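Local coordinates for salicylic acid-binding protein 2 (Nicotiana tabacum, PDB 1Y7I) that hydrolyses methyl salicylate to salicylic acid and methanol, a step required to activate systemic acquired resistance in plant innate immunity, at residues E129-T134 with M149-K154. Numbering follows the deposited sequence.
With SAL (2-hydroxybenzoic acid), chain E.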
# COMPACT_ATOMS: atom_id res chain seq x y z
N GLU B 129 -26.58 -11.61 -1.83
CA GLU B 129 -26.22 -11.23 -3.19
C GLU B 129 -25.31 -10.01 -3.23
O GLU B 129 -24.59 -9.80 -4.21
CB GLU B 129 -27.49 -10.93 -4.00
CG GLU B 129 -27.84 -11.98 -5.04
CD GLU B 129 -28.58 -13.17 -4.45
OE1 GLU B 129 -28.65 -14.22 -5.14
OE2 GLU B 129 -29.11 -13.06 -3.32
N ASN B 130 -25.34 -9.20 -2.18
CA ASN B 130 -24.52 -7.98 -2.12
C ASN B 130 -23.02 -8.25 -2.03
O ASN B 130 -22.22 -7.40 -2.43
CB ASN B 130 -24.96 -7.11 -0.94
CG ASN B 130 -24.45 -5.68 -1.04
OD1 ASN B 130 -24.76 -4.98 -2.01
ND2 ASN B 130 -23.67 -5.24 -0.05
N TRP B 131 -22.64 -9.41 -1.51
CA TRP B 131 -21.22 -9.75 -1.37
C TRP B 131 -20.54 -9.99 -2.72
O TRP B 131 -19.33 -9.86 -2.84
CB TRP B 131 -21.05 -10.99 -0.50
CG TRP B 131 -21.46 -10.78 0.93
CD1 TRP B 131 -22.60 -11.22 1.53
CD2 TRP B 131 -20.73 -10.07 1.94
NE1 TRP B 131 -22.63 -10.84 2.85
CE2 TRP B 131 -21.49 -10.13 3.13
CE3 TRP B 131 -19.50 -9.39 1.95
CZ2 TRP B 131 -21.06 -9.53 4.32
CZ3 TRP B 131 -19.08 -8.80 3.14
CH2 TRP B 131 -19.86 -8.87 4.30
N LEU B 132 -21.34 -10.35 -3.72
CA LEU B 132 -20.82 -10.60 -5.07
C LEU B 132 -19.69 -11.63 -5.09
O LEU B 132 -19.90 -12.80 -4.79
CB LEU B 132 -20.35 -9.29 -5.70
CG LEU B 132 -21.36 -8.14 -5.76
CD1 LEU B 132 -20.73 -6.94 -6.45
CD2 LEU B 132 -22.61 -8.57 -6.51
N ASP B 133 -18.48 -11.19 -5.43
CA ASP B 133 -17.34 -12.08 -5.50
C ASP B 133 -16.44 -12.13 -4.27
O ASP B 133 -15.28 -12.54 -4.36
CB ASP B 133 -16.49 -11.73 -6.72
CG ASP B 133 -15.93 -10.32 -6.66
OD1 ASP B 133 -15.23 -9.92 -7.61
OD2 ASP B 133 -16.20 -9.61 -5.66
N THR B 134 -16.96 -11.70 -3.12
CA THR B 134 -16.19 -11.72 -1.88
C THR B 134 -15.92 -13.16 -1.45
O THR B 134 -16.83 -13.98 -1.41
CB THR B 134 -16.94 -10.99 -0.75
OG1 THR B 134 -17.11 -9.61 -1.10
CG2 THR B 134 -16.16 -11.08 0.55
N MSE B 149 -12.35 -13.27 5.38
CA MSE B 149 -13.13 -12.51 4.42
C MSE B 149 -12.22 -11.68 3.52
O MSE B 149 -11.50 -10.80 3.99
CB MSE B 149 -14.11 -11.59 5.15
CG MSE B 149 -14.83 -10.60 4.27
SE MSE B 149 -15.99 -9.46 5.31
CE MSE B 149 -14.66 -8.28 6.07
N PHE B 150 -12.27 -11.96 2.22
CA PHE B 150 -11.44 -11.25 1.24
C PHE B 150 -12.30 -10.66 0.13
O PHE B 150 -12.87 -11.39 -0.68
CB PHE B 150 -10.40 -12.23 0.67
CG PHE B 150 -9.32 -11.59 -0.15
CD1 PHE B 150 -8.67 -10.45 0.30
CD2 PHE B 150 -8.93 -12.14 -1.36
CE1 PHE B 150 -7.64 -9.86 -0.44
CE2 PHE B 150 -7.91 -11.56 -2.12
CZ PHE B 150 -7.26 -10.42 -1.65
N PHE B 151 -12.39 -9.33 0.08
CA PHE B 151 -13.19 -8.68 -0.95
C PHE B 151 -12.62 -8.96 -2.33
O PHE B 151 -11.41 -8.97 -2.53
CB PHE B 151 -13.25 -7.15 -0.73
CG PHE B 151 -13.75 -6.74 0.63
CD1 PHE B 151 -14.79 -7.44 1.24
CD2 PHE B 151 -13.16 -5.68 1.31
CE1 PHE B 151 -15.24 -7.08 2.51
CE2 PHE B 151 -13.60 -5.32 2.58
CZ PHE B 151 -14.64 -6.02 3.18
N GLY B 152 -13.52 -9.19 -3.29
CA GLY B 152 -13.11 -9.45 -4.66
C GLY B 152 -13.15 -8.15 -5.44
O GLY B 152 -13.66 -7.15 -4.94
N PRO B 153 -12.65 -8.14 -6.69
CA PRO B 153 -12.63 -6.94 -7.53
C PRO B 153 -14.00 -6.33 -7.85
O PRO B 153 -14.11 -5.12 -8.05
CB PRO B 153 -11.90 -7.41 -8.78
CG PRO B 153 -12.28 -8.85 -8.86
CD PRO B 153 -12.13 -9.30 -7.43
N LYS B 154 -15.03 -7.17 -7.92
CA LYS B 154 -16.37 -6.70 -8.24
C LYS B 154 -17.01 -6.03 -7.03
O LYS B 154 -17.61 -4.96 -7.15
CB LYS B 154 -17.23 -7.87 -8.71
CG LYS B 154 -16.71 -8.57 -9.97
CD LYS B 154 -17.59 -9.76 -10.36
CE LYS B 154 -17.08 -10.45 -11.63
NZ LYS B 154 -17.92 -11.61 -12.04
C1' SAL E . -15.43 -2.95 5.59
O1' SAL E . -15.07 -1.99 4.78
O2' SAL E . -14.77 -3.21 6.59
C1 SAL E . -16.66 -3.69 5.22
C2 SAL E . -17.12 -4.77 6.06
C3 SAL E . -18.30 -5.46 5.71
C4 SAL E . -19.02 -5.11 4.55
C5 SAL E . -18.58 -4.06 3.72
C6 SAL E . -17.42 -3.36 4.06
O2 SAL E . -16.48 -5.17 7.19
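The indole of Trp-131 meets Phe-151 edge to edge, CZ3 lying 4.3 Å from CE1 and each atom close to the plane of the other ring. Met-149, modelled as selenomethionine, brings SE obliquely to the indole in a Met-aromatic contact, 3.8 Å from Trp-131 CZ3; the two side chains cross at about a right angle. Thr-134 OG1 sits at the edges of both rings. Trp-131, Met-149 and Phe-151 all touch the bound salicylate: Phe-151 CZ comes within 3.7 Å of its C1, while Trp-131 CH2 and Met-149 CE reach C4 and the O2 hydroxyl, respectively. They line part of the active-site pocket in this alpha/beta hydrolase; His-238 and the backbone N of Ala-13 bind the ligand by hydrogen bonds. A type II' turn from Trp-131 to Thr-134 closes segment 129-134. Trp-131 O accepts from both Thr-134 N and OG1, the hydroxyl arriving at 2.8 Å on a lone pair in the carbonyl plane. Thr-134 CG2 packs on Phe-150 O and Met-149 CG. From within this turn, Asp-133 extends its carboxylate to the start of helix 153-160, where Gly-152 is the N-cap residue. Asp-133 OD2 accepts from Phe-155 N, while OD1 of the same carboxylate also lies against Pro-153 CD. Lys-154 N donates to Asp-133 OD1 at 2.8 Å, nearly straight at 159°, from the syn side and 19° out of the carboxylate plane.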